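Local coordinates for group II chitinase (Ostrinia furnacalis, PDB 6JAV), which probably hydrolyses chitin from within its chains, the crystallised part being one family 18 catalytic domain of a longer chitin-binding protein, at residues A[215-218]-A[219-222]; A[302-305]-A[306-310]. One frame throughout, in Å; residues are numbered along the deposited sequence.

Contact 1: residues A[215-218]-A[219-222]; sequences YYHP and DDDT. With NAG (2-acetamido-2-deoxy-beta-D-glucopyranose), chain C.
A type I beta turn from His-217 to Asp-220 reverses the long loop between strand 192-195 and helix 227-236. It is closed by Asp-220 N, which donates to His-217 O at 2.9 Å. The same two residues are tied a second time, in the other direction: His-217 N donates to Asp-220 OD2 at 3.0 Å, nearly straight at 167° but descending on the carboxylate from well above its plane. OD2 also receives a water that bridges to Tyr-215 O, so backbone atoms of His-217 and, through the water, Tyr-215 steady this carboxylate. On the imidazole, ND1 serves as acceptor for Asp-219 N at 3.1 Å. CG of His-217 is anti to the backbone N (chi1 -176°), beside the carbonyl carbon, which puts ND1 near this amide, tilted 26° from the ring plane; Pro-218 CD covers the rim of one ring face. The Asp-219 side chain lies beside the ring and points the same way, bringing OD2 to 3.4 Å from His-217 CE1. Tyr-216 passes Asp-220 in the opposite sense, ring and carboxylate almost perpendicular, and the edge of its ring at CE1 meets Thr-222 O at 3.4 Å. Waters join Tyr-216 OH and Pro-218 O to Asp-220 O. The Tyr-215 side chain leaves the backbone away from the turn; its CD1 is 3.5 Å from O7 of the N-acetylglucosamine, whose pocket also includes Asn-228, a glycosylated asparagine. Such a solvent-facing turn, doubly tied between its first and fourth residues, belongs to a beta-to-alpha loop of the family 18 TIM barrel.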
loop_
_atom_site.group_PDB
_atom_site.type_symbol
_atom_site.label_atom_id
_atom_site.label_comp_id
_atom_site.label_asym_id
_atom_site.label_seq_id
_atom_site.Cartn_x
_atom_site.Cartn_y
_atom_site.Cartn_z
ATOM N N TYR A 215 -2.674 -9.824 -14.452
ATOM C CA TYR A 215 -3.355 -9.813 -15.740
ATOM C C TYR A 215 -4.753 -10.392 -15.605
ATOM O O TYR A 215 -5.050 -11.181 -14.696
ATOM C CB TYR A 215 -2.580 -10.647 -16.776
ATOM C CG TYR A 215 -1.245 -10.058 -17.179
ATOM C CD1 TYR A 215 -1.172 -8.789 -17.740
ATOM C CD2 TYR A 215 -0.055 -10.754 -16.997
ATOM C CE1 TYR A 215 0.030 -8.243 -18.109
ATOM C CE2 TYR A 215 1.169 -10.197 -17.362
ATOM C CZ TYR A 215 1.189 -8.936 -17.929
ATOM O OH TYR A 215 2.370 -8.356 -18.328
ATOM N N TYR A 216 -5.601 -10.024 -16.577
ATOM C CA TYR A 216 -6.949 -10.561 -16.690
ATOM C C TYR A 216 -6.927 -12.082 -16.723
ATOM O O TYR A 216 -6.070 -12.693 -17.375
ATOM C CB TYR A 216 -7.546 -10.055 -18.010
ATOM C CG TYR A 216 -8.943 -10.570 -18.299
ATOM C CD1 TYR A 216 -10.032 -10.116 -17.575
ATOM C CD2 TYR A 216 -9.165 -11.507 -19.304
ATOM C CE1 TYR A 216 -11.319 -10.569 -17.831
ATOM C CE2 TYR A 216 -10.445 -11.974 -19.565
ATOM C CZ TYR A 216 -11.515 -11.498 -18.829
ATOM O OH TYR A 216 -12.791 -11.948 -19.070
ATOM N N HIS A 217 -7.883 -12.678 -16.023
ATOM C CA HIS A 217 -8.136 -14.110 -15.987
ATOM C C HIS A 217 -9.522 -14.371 -16.580
ATOM O O HIS A 217 -10.456 -13.618 -16.307
ATOM C CB HIS A 217 -8.070 -14.620 -14.533
ATOM C CG HIS A 217 -8.223 -16.100 -14.416
ATOM N ND1 HIS A 217 -9.457 -16.714 -14.453
ATOM C CD2 HIS A 217 -7.308 -17.090 -14.285
ATOM C CE1 HIS A 217 -9.292 -18.023 -14.337
ATOM N NE2 HIS A 217 -7.999 -18.275 -14.244
ATOM N N PRO A 218 -9.679 -15.402 -17.421
ATOM C CA PRO A 218 -10.948 -15.576 -18.162
ATOM C C PRO A 218 -12.200 -15.690 -17.303
ATOM O O PRO A 218 -13.302 -15.430 -17.812
ATOM C CB PRO A 218 -10.709 -16.865 -18.964
ATOM C CG PRO A 218 -9.239 -16.984 -19.081
ATOM C CD PRO A 218 -8.667 -16.400 -17.801
ATOM N N ASP A 219 -12.090 -16.089 -16.036
ATOM C CA ASP A 219 -13.237 -16.205 -15.145
ATOM C C ASP A 219 -13.523 -14.931 -14.340
ATOM O O ASP A 219 -14.423 -14.945 -13.491
ATOM C CB ASP A 219 -13.058 -17.397 -14.190
ATOM C CG ASP A 219 -13.023 -18.737 -14.918
ATOM O OD1 ASP A 219 -13.685 -18.855 -15.969
ATOM O OD2 ASP A 219 -12.326 -19.657 -14.439
ATOM N N ASP A 220 -12.795 -13.841 -14.586
ATOM C CA ASP A 220 -13.016 -12.613 -13.833
ATOM C C ASP A 220 -14.374 -12.014 -14.179
ATOM O O ASP A 220 -14.799 -12.034 -15.340
ATOM C CB ASP A 220 -11.955 -11.577 -14.191
ATOM C CG ASP A 220 -10.582 -11.910 -13.627
ATOM O OD1 ASP A 220 -10.478 -12.805 -12.758
ATOM O OD2 ASP A 220 -9.611 -11.257 -14.057
ATOM N N ASP A 221 -15.035 -11.452 -13.162
ATOM C CA ASP A 221 -16.311 -10.771 -13.367
ATOM C C ASP A 221 -16.146 -9.513 -14.208
ATOM O O ASP A 221 -17.084 -9.098 -14.897
ATOM C CB ASP A 221 -16.934 -10.401 -12.019
ATOM C CG ASP A 221 -17.517 -11.601 -11.280
ATOM O OD1 ASP A 221 -17.839 -12.617 -11.935
ATOM O OD2 ASP A 221 -17.661 -11.518 -10.039
ATOM N N THR A 222 -14.969 -8.898 -14.174
ATOM C CA THR A 222 -14.729 -7.649 -14.872
ATOM C C THR A 222 -13.407 -7.716 -15.613
ATOM O O THR A 222 -12.561 -8.563 -15.335
ATOM C CB THR A 222 -14.592 -6.508 -13.882
ATOM O OG1 THR A 222 -14.301 -5.337 -14.620
ATOM C CG2 THR A 222 -13.416 -6.758 -12.950
HETATM C C1 NAG C . -2.699 -5.081 -20.443
HETATM C C2 NAG C . -3.167 -6.170 -21.397
HETATM C C3 NAG C . -3.285 -5.614 -22.822
HETATM C C4 NAG C . -4.140 -4.351 -22.836
HETATM C C5 NAG C . -3.617 -3.340 -21.825
HETATM C C6 NAG C . -4.476 -2.095 -21.714
HETATM C C7 NAG C . -2.674 -8.568 -21.123
HETATM C C8 NAG C . -4.147 -8.769 -20.982
HETATM N N2 NAG C . -2.265 -7.311 -21.350
HETATM O O3 NAG C . -3.912 -6.599 -23.637
HETATM O O4 NAG C . -4.166 -3.759 -24.131
HETATM O O5 NAG C . -3.577 -3.953 -20.529
HETATM O O6 NAG C . -5.687 -2.296 -20.988
HETATM O O7 NAG C . -1.888 -9.504 -21.067
HETATM O O HOH W 1 -7.163 -11.100 -13.050
HETATM O O HOH W 2 -14.881 -10.514 -17.668
HETATM O O HOH W 3 -15.601 -13.865 -17.163
#

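Contact 2: residues A[302-305]-A[306-310]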
loop_
_atom_site.group_PDB
_atom_site.type_symbol
_atom_site.label_atom_id
_atom_site.label_comp_id
_atom_site.label_asym_id
_atom_site.label_seq_id
_atom_site.Cartn_x
_atom_site.Cartn_y
_atom_site.Cartn_z
ATOM N N VAL A 302 -1.670 -23.694 -4.925
ATOM C CA VAL A 302 -2.022 -23.751 -6.347
ATOM C C VAL A 302 -1.415 -22.527 -7.026
ATOM O O VAL A 302 -1.729 -21.389 -6.647
ATOM C CB VAL A 302 -3.538 -23.785 -6.558
ATOM C CG1 VAL A 302 -3.886 -23.772 -8.061
ATOM C CG2 VAL A 302 -4.173 -24.994 -5.839
ATOM N N LYS A 303 -0.563 -22.753 -8.028
ATOM C CA LYS A 303 0.046 -21.672 -8.803
ATOM C C LYS A 303 -0.644 -21.540 -10.152
ATOM O O LYS A 303 -1.290 -22.473 -10.637
ATOM C CB LYS A 303 1.538 -21.915 -8.997
ATOM C CG LYS A 303 2.277 -21.988 -7.657
ATOM C CD LYS A 303 3.781 -21.994 -7.842
ATOM C CE LYS A 303 4.303 -20.581 -8.014
ATOM N NZ LYS A 303 5.738 -20.405 -7.596
ATOM N N ASP A 304 -0.539 -20.346 -10.733
ATOM C CA ASP A 304 -1.040 -20.107 -12.084
ATOM C C ASP A 304 0.111 -20.310 -13.058
ATOM O O ASP A 304 1.065 -19.528 -13.044
ATOM C CB ASP A 304 -1.593 -18.693 -12.196
ATOM C CG ASP A 304 -2.036 -18.341 -13.600
ATOM O OD1 ASP A 304 -2.085 -19.233 -14.475
ATOM O OD2 ASP A 304 -2.322 -17.143 -13.848
ATOM N N PRO A 305 0.067 -21.334 -13.912
ATOM C CA PRO A 305 1.183 -21.577 -14.836
ATOM C C PRO A 305 1.409 -20.457 -15.839
ATOM O O PRO A 305 2.531 -20.310 -16.338
ATOM C CB PRO A 305 0.773 -22.890 -15.526
ATOM C CG PRO A 305 -0.730 -22.879 -15.462
ATOM C CD PRO A 305 -1.058 -22.260 -14.110
ATOM N N TYR A 306 0.388 -19.649 -16.141
ATOM C CA TYR A 306 0.548 -18.487 -17.010
ATOM C C TYR A 306 0.971 -17.233 -16.246
ATOM O O TYR A 306 1.204 -16.191 -16.872
ATOM C CB TYR A 306 -0.762 -18.217 -17.751
ATOM C CG TYR A 306 -1.076 -19.281 -18.795
ATOM C CD1 TYR A 306 -0.301 -19.410 -19.939
ATOM C CD2 TYR A 306 -2.138 -20.151 -18.620
ATOM C CE1 TYR A 306 -0.581 -20.392 -20.893
ATOM C CE2 TYR A 306 -2.424 -21.130 -19.567
ATOM C CZ TYR A 306 -1.650 -21.231 -20.701
ATOM O OH TYR A 306 -1.915 -22.199 -21.649
ATOM N N GLN A 307 1.063 -17.307 -14.915
ATOM C CA GLN A 307 1.572 -16.194 -14.115
ATOM C C GLN A 307 0.783 -14.910 -14.360
ATOM O O GLN A 307 1.354 -13.825 -14.481
ATOM C CB GLN A 307 3.065 -15.995 -14.337
ATOM C CG GLN A 307 3.911 -17.138 -13.821
ATOM C CD GLN A 307 5.049 -16.602 -13.032
ATOM O OE1 GLN A 307 4.950 -16.486 -11.811
ATOM N NE2 GLN A 307 6.123 -16.195 -13.720
ATOM N N ARG A 308 -0.540 -15.034 -14.440
ATOM C CA ARG A 308 -1.402 -13.857 -14.433
ATOM C C ARG A 308 -1.676 -13.397 -13.014
ATOM O O ARG A 308 -2.096 -12.252 -12.802
ATOM C CB ARG A 308 -2.741 -14.179 -15.104
ATOM C CG ARG A 308 -2.557 -14.692 -16.535
ATOM C CD ARG A 308 -3.732 -15.517 -16.978
ATOM N NE ARG A 308 -3.803 -16.786 -16.274
ATOM C CZ ARG A 308 -4.654 -17.764 -16.582
ATOM N NH1 ARG A 308 -4.637 -18.891 -15.878
ATOM N NH2 ARG A 308 -5.528 -17.615 -17.592
ATOM N N MET A 309 -1.444 -14.273 -12.044
ATOM C CA MET A 309 -1.629 -13.923 -10.644
ATOM C C MET A 309 -0.766 -14.872 -9.840
ATOM O O MET A 309 -0.332 -15.924 -10.337
ATOM C CB MET A 309 -3.084 -14.071 -10.231
ATOM C CG MET A 309 -3.584 -15.530 -10.333
ATOM S SD MET A 309 -5.291 -15.718 -9.865
ATOM C CE MET A 309 -6.166 -15.032 -11.286
ATOM N N GLY A 310 -0.518 -14.485 -8.589
ATOM C CA GLY A 310 0.229 -15.303 -7.665
ATOM C C GLY A 310 -0.551 -16.506 -7.166
ATOM O O GLY A 310 -1.658 -16.813 -7.629
HETATM O O HOH W 4 -2.872 -19.276 -8.352
HETATM O O HOH W 5 0.851 -18.315 -9.370
#
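The loop folds round a salt bridge between Asp-304 and Arg-308. Where the chain leaves strand 300-302 for strand 312-315, a water donates to both Val-302 O and Gly-310 O. Lys-303 forms salt bridges with Asp-324 and Glu-326. Asp-304 N reaches Met-309 O through a second water, and Asp-304 O accepts from Gln-307 N at 2.9 Å, closing a type I beta turn. The carboxylate, swung anti to the backbone N (chi1 176°), lies inside the bend and takes two donors on each oxygen. OD1 accepts Tyr-306 N at 3.0 Å, an Asx turn, and Arg-308 NH1 at 2.9 Å from the opposite face of the carboxylate. OD2 accepts Arg-308 N at 2.8 Å from above the plane, and Arg-308 NE at 2.9 Å on its syn side. The salt bridge is therefore side-on, one nitrogen to each oxygen, the flat groups turned 44° apart. Four bonds fix the carboxylate's rotation and would be expected to favour its charged form. Pro-305 and Tyr-306 fill the turn's central positions, with Pro-305 CG 4.4 Å from Tyr-306 CD2, which also covers the rim of one guanidinium face. The bend links antiparallel strands 300-302 and 312-315, with Val-302 packed on Tyr-312 and Tyr-314, in a region consistent with the alpha/beta insertion of family 18 chitinases, and reaches helix 325-337 where Gln-307 O meets Lys-330 NZ.

In the fold
The two turns, about 13 Å apart between centres, meet at Arg-308: contact 1 comes from a beta-to-alpha loop, contact 2 from the region between strands 244-257 and 342-346, consistent with the family 18 insertion domain. The carbonyl O of Arg-308 probably accepts a hydrogen bond from Tyr-215 N at 3.0 Å, joining the contacts through the backbone. The guanidinium that grips Asp-304 also packs on contact 1, with CZ 3.6 Å from His-217 CD2 and NH2 3.4 Å from Pro-218 CD. This surface patch borders the glycan, about 7 Å from the Arg-308 side chain. The inhibitor's pocket, which includes Trp-86 and Trp-204, lies farther off: the side chain of Thr-222 remains about 12 Å from the inhibitor.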